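Local coordinates for lysine cyclodeaminase (Streptomyces pristinaespiralis, PDB 5YU3), which catalyses the NAD-dependent cyclisation of L-lysine to L-pipecolic acid with loss of ammonia, and also recognises L-ornithine and L-2,4-diaminobutyric acid, at residues 19-24 with 183-188; 128-133 with 155-160; 246-251 with 267-272. All coordinates share one frame; numbering follows the deposited sequence.

From the N terminus, the chain first runs through 19-24, the start of helix 20-39. It meets that segment again at 183-188, just before edge strand 189-192, so interaction 1 closes a long loop. Interaction 2 lies wholly within that loop. It joins helix 115-133 to helix 148-160; strand 140-144 of the parallel NAD-binding sheet lies between them in the chain. The two contacts meet at H155, where D21 OD1 hydrogen-bonds to H155 NE2 and the F185 ring packs on the imidazole. Interaction 3 follows in series. It closes a short loop that contains strand 252-255, at the other edge of the sheet, and helix 258-264. Its nearest atoms are about 9 Å from interaction 2 and about 21 Å from interaction 1.

Interaction 1 (19-24 with 183-188); sequences GRDELM and AAFTGV
R20 lies over one face of the F185 ring in a cation-pi contact. It joins the first turn of helix 20-39 to the loop before strand 189-192 of the Rossmann-type sheet. The tight part is the guanidinium tip. R20 NH1 comes within 3.2 Å of F185 CD1, over the face but offset toward the rim. R20 CZ is 4.5 Å from the centroid of the F185 ring, almost on the ring normal. The guanidinium presents its edge, and its plane stands 79° from the ring. R20 CD adds a CH-pi contact on the same face. T186 CG2 covers the opposite face. The ring is therefore sandwiched.

Between the two segments the D21 side is looser, with D21 OD1 4.5 Å from F185 CE2. H155, the hydrogen-bond partner of D21, fills in at that edge and meets the F185 ring edge to face. The contact lies at the surface, with all three touching residues partly exposed. Y341 of the second subunit packs on R20. Next to the ring in the chain, T186 makes an ST turn: its OG1 accepts from V188 N and lies 2.7 Å from A183 O, to which it donates.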
loop_
_atom_site.group_PDB
_atom_site.type_symbol
_atom_site.label_atom_id
_atom_site.label_comp_id
_atom_site.label_asym_id
_atom_site.label_seq_id
_atom_site.Cartn_x
_atom_site.Cartn_y
_atom_site.Cartn_z
ATOM N N GLY A 19 13.259 23.889 -13.471
ATOM C CA GLY A 19 13.645 23.460 -14.809
ATOM C C GLY A 19 13.889 21.967 -14.877
ATOM O O GLY A 19 14.333 21.335 -13.922
ATOM N N ARG A 20 13.581 21.395 -16.043
ATOM C CA ARG A 20 13.703 19.943 -16.215
ATOM C C ARG A 20 15.138 19.469 -16.021
ATOM O O ARG A 20 15.380 18.448 -15.362
ATOM C CB ARG A 20 13.210 19.522 -17.593
ATOM C CG ARG A 20 11.745 19.796 -17.857
ATOM C CD ARG A 20 11.383 19.392 -19.282
ATOM N NE ARG A 20 10.034 19.821 -19.658
ATOM C CZ ARG A 20 9.622 19.943 -20.912
ATOM N NH1 ARG A 20 10.457 19.663 -21.903
ATOM N NH2 ARG A 20 8.389 20.362 -21.176
ATOM N N ASP A 21 16.107 20.177 -16.610
ATOM C CA ASP A 21 17.494 19.719 -16.537
ATOM C C ASP A 21 17.984 19.700 -15.099
ATOM O O ASP A 21 18.561 18.707 -14.628
ATOM C CB ASP A 21 18.406 20.615 -17.378
ATOM C CG ASP A 21 18.264 20.383 -18.874
ATOM O OD1 ASP A 21 17.511 19.483 -19.300
ATOM O OD2 ASP A 21 18.910 21.144 -19.634
ATOM N N GLU A 22 17.772 20.803 -14.382
ATOM C CA GLU A 22 18.278 20.880 -13.022
ATOM C C GLU A 22 17.551 19.905 -12.102
ATOM O O GLU A 22 18.175 19.277 -11.234
ATOM C CB GLU A 22 18.156 22.309 -12.499
ATOM C CG GLU A 22 18.333 22.385 -10.995
ATOM C CD GLU A 22 19.766 22.180 -10.556
ATOM O OE1 GLU A 22 20.661 22.136 -11.433
ATOM O OE2 GLU A 22 20.000 22.068 -9.329
ATOM N N LEU A 23 16.236 19.752 -12.280
ATOM C CA LEU A 23 15.498 18.826 -11.422
ATOM C C LEU A 23 15.934 17.385 -11.676
ATOM O O LEU A 23 16.078 16.600 -10.733
ATOM C CB LEU A 23 13.995 18.980 -11.644
ATOM C CG LEU A 23 13.099 18.127 -10.740
ATOM C CD1 LEU A 23 13.233 18.528 -9.266
ATOM C CD2 LEU A 23 11.653 18.222 -11.213
ATOM N N MET A 24 16.166 17.030 -12.938
ATOM C CA MET A 24 16.675 15.695 -13.241
ATOM C C MET A 24 18.070 15.498 -12.653
ATOM O O MET A 24 18.358 14.447 -12.074
ATOM C CB MET A 24 16.670 15.457 -14.752
ATOM C CG MET A 24 17.228 14.081 -15.180
ATOM S SD MET A 24 16.263 12.673 -14.555
ATOM C CE MET A 24 15.042 12.468 -15.832
ATOM N N ALA A 183 10.813 14.740 -27.752
ATOM C CA ALA A 183 12.231 14.749 -27.404
ATOM C C ALA A 183 12.949 16.039 -27.781
ATOM O O ALA A 183 14.107 16.224 -27.386
ATOM C CB ALA A 183 12.944 13.589 -28.107
ATOM N N ALA A 184 12.287 16.927 -28.526
ATOM C CA ALA A 184 12.977 18.046 -29.170
ATOM C C ALA A 184 13.780 18.883 -28.182
ATOM O O ALA A 184 14.902 19.314 -28.489
ATOM C CB ALA A 184 11.957 18.922 -29.905
ATOM N N PHE A 185 13.229 19.124 -26.987
ATOM C CA PHE A 185 13.869 20.028 -26.037
ATOM C C PHE A 185 15.261 19.564 -25.637
ATOM O O PHE A 185 16.083 20.393 -25.233
ATOM C CB PHE A 185 12.991 20.205 -24.782
ATOM C CG PHE A 185 13.084 19.063 -23.786
ATOM C CD1 PHE A 185 12.274 17.947 -23.918
ATOM C CD2 PHE A 185 13.965 19.124 -22.708
ATOM C CE1 PHE A 185 12.350 16.894 -23.000
ATOM C CE2 PHE A 185 14.047 18.065 -21.788
ATOM C CZ PHE A 185 13.235 16.960 -21.942
ATOM N N THR A 186 15.548 18.256 -25.750
ATOM C CA THR A 186 16.849 17.733 -25.347
ATOM C C THR A 186 17.950 18.090 -26.327
ATOM O O THR A 186 19.131 18.002 -25.966
ATOM C CB THR A 186 16.810 16.209 -25.229
ATOM O OG1 THR A 186 16.573 15.648 -26.530
ATOM C CG2 THR A 186 15.696 15.769 -24.278
ATOM N N GLY A 187 17.597 18.445 -27.557
ATOM C CA GLY A 187 18.590 18.724 -28.571
ATOM C C GLY A 187 19.232 17.498 -29.189
ATOM O O GLY A 187 20.162 17.648 -29.995
ATOM N N VAL A 188 18.790 16.297 -28.828
ATOM C CA VAL A 188 19.320 15.067 -29.414
ATOM C C VAL A 188 18.486 14.733 -30.644
ATOM O O VAL A 188 17.267 14.548 -30.547
ATOM C CB VAL A 188 19.301 13.911 -28.398
ATOM C CG1 VAL A 188 19.802 12.617 -29.049
ATOM C CG2 VAL A 188 20.136 14.249 -27.176
#

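Interaction 2 (128-133 with 155-160); sequences VASRLL and HALSLV
Helix 115-133, which leads from the mixed sheet toward the Rossmann-type NAD-binding sheet, meets helix 148-160 of that fold through S130 with L157 and R131 with V160. Helix 115-133 leads through a short loop to strand 140-144, and helix 148-160 follows that strand. The closer pair is buried. L157 CD2 reaches S130 at 3.4 Å from OG and 3.6 Å from CB. One methyl thus rests against both side-chain atoms of the serine. The leucine CB does not point straight at the other helix. Its CG stands beside the backbone N (chi1 -67°), and the CD2 branch covers the remaining gap.

The hydroxyl touching this methyl is well satisfied. S130 OG hydrogen-bonds to S126 O one turn back and to N231 ND2. These two bonds should fix its rotation. The second pair lies nearer the surface and is looser: R131 CD is 4.3 Å from V160 CB. V160 points toward helix 115-133, and R131 touches it through CD. The R131 guanidinium goes on to a weak hydrogen bond from NH2 to OG1 of T32 in helix 20-39.

Strand 229-232 packs against both helices, and its N231 touches L157 as well as S130. Helix 20-39 packs on V128 and L159, and helix 279-284 covers V128, A129 and L132.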
loop_
_atom_site.group_PDB
_atom_site.type_symbol
_atom_site.label_atom_id
_atom_site.label_comp_id
_atom_site.label_asym_id
_atom_site.label_seq_id
_atom_site.Cartn_x
_atom_site.Cartn_y
_atom_site.Cartn_z
ATOM N N VAL A 128 22.448 6.799 -13.713
ATOM C CA VAL A 128 23.445 6.329 -12.750
ATOM C C VAL A 128 24.147 5.082 -13.275
ATOM O O VAL A 128 25.382 4.969 -13.217
ATOM C CB VAL A 128 22.789 6.058 -11.382
ATOM C CG1 VAL A 128 23.785 5.405 -10.421
ATOM C CG2 VAL A 128 22.265 7.356 -10.795
ATOM N N ALA A 129 23.372 4.117 -13.769
ATOM C CA ALA A 129 23.967 2.871 -14.256
ATOM C C ALA A 129 24.809 3.103 -15.499
ATOM O O ALA A 129 25.858 2.469 -15.669
ATOM C CB ALA A 129 22.883 1.842 -14.573
ATOM N N SER A 130 24.347 3.982 -16.393
ATOM C CA SER A 130 25.048 4.179 -17.659
ATOM C C SER A 130 26.326 4.981 -17.474
ATOM O O SER A 130 27.290 4.793 -18.226
ATOM C CB SER A 130 24.129 4.860 -18.669
ATOM O OG SER A 130 22.981 4.080 -18.944
ATOM N N ARG A 131 26.364 5.879 -16.489
ATOM C CA ARG A 131 27.622 6.534 -16.170
ATOM C C ARG A 131 28.681 5.508 -15.788
ATOM O O ARG A 131 29.857 5.651 -16.146
ATOM C CB ARG A 131 27.405 7.546 -15.042
ATOM C CG ARG A 131 28.351 8.717 -15.061
ATOM C CD ARG A 131 27.726 9.873 -14.301
ATOM N NE ARG A 131 27.109 9.376 -13.077
ATOM C CZ ARG A 131 26.569 10.151 -12.142
ATOM N NH1 ARG A 131 26.561 11.477 -12.298
ATOM N NH2 ARG A 131 26.035 9.594 -11.055
ATOM N N LEU A 132 28.276 4.451 -15.078
ATOM C CA LEU A 132 29.218 3.421 -14.652
ATOM C C LEU A 132 29.592 2.461 -15.778
ATOM O O LEU A 132 30.724 1.958 -15.799
ATOM C CB LEU A 132 28.634 2.615 -13.486
ATOM C CG LEU A 132 28.676 3.256 -12.090
ATOM C CD1 LEU A 132 27.549 2.713 -11.227
ATOM C CD2 LEU A 132 30.020 3.020 -11.423
ATOM N N LEU A 133 28.667 2.169 -16.702
ATOM C CA LEU A 133 28.810 1.010 -17.580
ATOM C C LEU A 133 28.748 1.313 -19.069
ATOM O O LEU A 133 29.022 0.410 -19.874
ATOM C CB LEU A 133 27.731 -0.038 -17.246
ATOM C CG LEU A 133 27.878 -0.686 -15.867
ATOM C CD1 LEU A 133 26.666 -1.541 -15.514
ATOM C CD2 LEU A 133 29.150 -1.522 -15.813
ATOM N N HIS A 155 16.186 11.958 -21.875
ATOM C CA HIS A 155 16.564 13.192 -21.198
ATOM C C HIS A 155 17.685 12.948 -20.194
ATOM O O HIS A 155 18.728 13.609 -20.241
ATOM C CB HIS A 155 15.343 13.815 -20.516
ATOM C CG HIS A 155 15.661 15.080 -19.786
ATOM N ND1 HIS A 155 15.021 15.460 -18.625
ATOM C CD2 HIS A 155 16.565 16.052 -20.057
ATOM C CE1 HIS A 155 15.515 16.617 -18.217
ATOM N NE2 HIS A 155 16.456 16.997 -19.065
ATOM N N ALA A 156 17.498 11.980 -19.285
ATOM C CA ALA A 156 18.524 11.707 -18.277
ATOM C C ALA A 156 19.853 11.313 -18.918
ATOM O O ALA A 156 20.917 11.788 -18.509
ATOM C CB ALA A 156 18.053 10.603 -17.327
ATOM N N LEU A 157 19.819 10.410 -19.901
ATOM C CA LEU A 157 21.074 9.962 -20.496
ATOM C C LEU A 157 21.784 11.101 -21.215
ATOM O O LEU A 157 23.019 11.167 -21.196
ATOM C CB LEU A 157 20.825 8.787 -21.446
ATOM C CG LEU A 157 20.368 7.537 -20.688
ATOM C CD1 LEU A 157 19.859 6.470 -21.654
ATOM C CD2 LEU A 157 21.485 7.002 -19.801
ATOM N N SER A 158 21.023 12.018 -21.823
ATOM C CA SER A 158 21.634 13.164 -22.492
ATOM C C SER A 158 22.343 14.096 -21.516
ATOM O O SER A 158 23.197 14.879 -21.946
ATOM C CB SER A 158 20.586 13.941 -23.304
ATOM O OG SER A 158 19.806 14.799 -22.466
ATOM N N LEU A 159 22.030 14.028 -20.211
ATOM C CA LEU A 159 22.736 14.862 -19.247
ATOM C C LEU A 159 24.027 14.238 -18.756
ATOM O O LEU A 159 24.855 14.949 -18.175
ATOM C CB LEU A 159 21.854 15.170 -18.022
ATOM C CG LEU A 159 20.498 15.808 -18.322
ATOM C CD1 LEU A 159 19.713 15.951 -17.037
ATOM C CD2 LEU A 159 20.648 17.167 -19.006
ATOM N N VAL A 160 24.216 12.930 -18.937
ATOM C CA VAL A 160 25.405 12.266 -18.416
ATOM C C VAL A 160 26.303 11.708 -19.511
ATOM O O VAL A 160 27.443 11.311 -19.207
ATOM C CB VAL A 160 25.032 11.153 -17.412
ATOM C CG1 VAL A 160 24.259 11.758 -16.220
ATOM C CG2 VAL A 160 24.201 10.094 -18.087
#

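Interaction 3 (246-251 with 267-272); sequences GLLERA and CQQLSA
The L248 side chain takes an unusual first torsion (chi1 -132°), short of a staggered position. It puts CG and CD2 against L270 and Q269. L270 has its CG beside the backbone N (chi1 -67°), and both its methyls come up to the leucine opposite. The contact joins helix 245-250 to the 3-10 turn and loop that follow helix 258-264. Helix 245-250 comes just before strand 252-255 in the chain, an outer strand of the parallel Rossmann-type sheet, and the loop packs on that strand through V253.

The apolar part is leucine on leucine. L248 CG is 4.1 Å from L270 CD1 and equally far from L270 CG. L270 CD2 lies 4.2 Å from L248 CB. V253 of the edge strand also packs on L270.

Q269 meets L248 at about a right angle. L248 CD2 touches the glutamine all along its chain, at 3.9 Å from Q269 CB and 3.5 Å from Q269 NE2. The amide has its polar partner elsewhere: NE2 donates to L243 O, just before the helix. That bond probably holds the amide in place against the methyl. The same turn lies close to the sodium site, since C267 N hydrogen-bonds to OD2 of D300, a residue of that site. The outer edge is looser. E249 is exposed and touches the loop with its aliphatic part, E249 CG being 4.4 Å from L270 CD2.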
loop_
_atom_site.group_PDB
_atom_site.type_symbol
_atom_site.label_atom_id
_atom_site.label_comp_id
_atom_site.label_asym_id
_atom_site.label_seq_id
_atom_site.Cartn_x
_atom_site.Cartn_y
_atom_site.Cartn_z
ATOM N N GLY A 246 20.248 -15.085 -25.303
ATOM C CA GLY A 246 21.630 -15.198 -25.750
ATOM C C GLY A 246 22.443 -13.960 -25.436
ATOM O O GLY A 246 23.588 -14.052 -24.985
ATOM N N LEU A 247 21.850 -12.782 -25.650
ATOM C CA LEU A 247 22.494 -11.529 -25.277
ATOM C C LEU A 247 22.723 -11.450 -23.768
ATOM O O LEU A 247 23.818 -11.107 -23.308
ATOM C CB LEU A 247 21.624 -10.364 -25.762
ATOM C CG LEU A 247 22.188 -8.959 -25.904
ATOM C CD1 LEU A 247 21.339 -8.167 -26.897
ATOM C CD2 LEU A 247 22.206 -8.262 -24.549
ATOM N N LEU A 248 21.690 -11.754 -22.983
ATOM C CA LEU A 248 21.800 -11.695 -21.527
ATOM C C LEU A 248 22.924 -12.589 -21.013
ATOM O O LEU A 248 23.680 -12.205 -20.109
ATOM C CB LEU A 248 20.468 -12.120 -20.913
ATOM C CG LEU A 248 19.743 -11.367 -19.803
ATOM C CD1 LEU A 248 19.812 -9.857 -19.960
ATOM C CD2 LEU A 248 18.293 -11.851 -19.823
ATOM N N GLU A 249 23.047 -13.791 -21.579
ATOM C CA GLU A 249 24.061 -14.732 -21.124
ATOM C C GLU A 249 25.471 -14.255 -21.437
ATOM O O GLU A 249 26.413 -14.667 -20.755
ATOM C CB GLU A 249 23.804 -16.108 -21.744
ATOM C CG GLU A 249 22.550 -16.779 -21.196
ATOM C CD GLU A 249 22.241 -18.111 -21.870
ATOM O OE1 GLU A 249 22.576 -18.281 -23.065
ATOM O OE2 GLU A 249 21.647 -18.986 -21.202
ATOM N N ARG A 250 25.638 -13.388 -22.434
ATOM C CA ARG A 250 26.950 -12.828 -22.730
ATOM C C ARG A 250 27.233 -11.532 -21.983
ATOM O O ARG A 250 28.348 -11.010 -22.086
ATOM C CB ARG A 250 27.090 -12.566 -24.234
ATOM C CG ARG A 250 27.164 -13.818 -25.083
ATOM C CD ARG A 250 27.511 -13.466 -26.527
ATOM N NE ARG A 250 26.407 -12.804 -27.225
ATOM C CZ ARG A 250 25.380 -13.450 -27.776
ATOM N NH1 ARG A 250 25.313 -14.773 -27.707
ATOM N NH2 ARG A 250 24.416 -12.778 -28.400
ATOM N N ALA A 251 26.263 -10.995 -21.250
ATOM C CA ALA A 251 26.385 -9.671 -20.661
ATOM C C ALA A 251 26.850 -9.732 -19.216
ATOM O O ALA A 251 26.636 -10.727 -18.512
ATOM C CB ALA A 251 25.047 -8.921 -20.710
ATOM N N CYS A 267 16.335 -10.681 -15.215
ATOM C CA CYS A 267 16.968 -11.768 -14.476
ATOM C C CYS A 267 16.031 -12.949 -14.257
ATOM O O CYS A 267 16.492 -14.014 -13.817
ATOM C CB CYS A 267 17.507 -11.233 -13.144
ATOM S SG CYS A 267 19.002 -10.228 -13.359
ATOM N N GLN A 268 14.739 -12.802 -14.576
ATOM C CA GLN A 268 13.871 -13.971 -14.672
ATOM C C GLN A 268 14.471 -15.039 -15.565
ATOM O O GLN A 268 14.213 -16.229 -15.363
ATOM C CB GLN A 268 12.514 -13.603 -15.258
ATOM C CG GLN A 268 11.637 -12.800 -14.374
ATOM C CD GLN A 268 10.425 -12.366 -15.137
ATOM O OE1 GLN A 268 9.452 -13.115 -15.248
ATOM N NE2 GLN A 268 10.490 -11.167 -15.719
ATOM N N GLN A 269 15.243 -14.632 -16.574
ATOM C CA GLN A 269 15.805 -15.565 -17.542
ATOM C C GLN A 269 17.111 -16.187 -17.079
ATOM O O GLN A 269 17.605 -17.106 -17.742
ATOM C CB GLN A 269 16.056 -14.866 -18.886
ATOM C CG GLN A 269 14.869 -14.103 -19.447
ATOM C CD GLN A 269 15.058 -13.747 -20.908
ATOM O OE1 GLN A 269 15.118 -14.628 -21.769
ATOM N NE2 GLN A 269 15.157 -12.451 -21.199
ATOM N N LEU A 270 17.686 -15.710 -15.983
ATOM C CA LEU A 270 19.046 -16.059 -15.607
ATOM C C LEU A 270 19.064 -16.905 -14.345
ATOM O O LEU A 270 18.213 -16.759 -13.463
ATOM C CB LEU A 270 19.891 -14.808 -15.369
ATOM C CG LEU A 270 20.181 -13.931 -16.582
ATOM C CD1 LEU A 270 21.014 -12.749 -16.163
ATOM C CD2 LEU A 270 20.880 -14.751 -17.669
ATOM N N SER A 271 20.049 -17.794 -14.269
ATOM C CA SER A 271 20.330 -18.465 -13.013
ATOM C C SER A 271 20.838 -17.441 -12.011
ATOM O O SER A 271 21.612 -16.544 -12.358
ATOM C CB SER A 271 21.361 -19.572 -13.206
ATOM O OG SER A 271 21.658 -20.168 -11.959
ATOM N N ALA A 272 20.391 -17.570 -10.761
ATOM C CA ALA A 272 20.717 -16.568 -9.758
ATOM C C ALA A 272 22.213 -16.466 -9.490
ATOM O O ALA A 272 22.683 -15.403 -9.071
ATOM C CB ALA A 272 19.970 -16.869 -8.457
#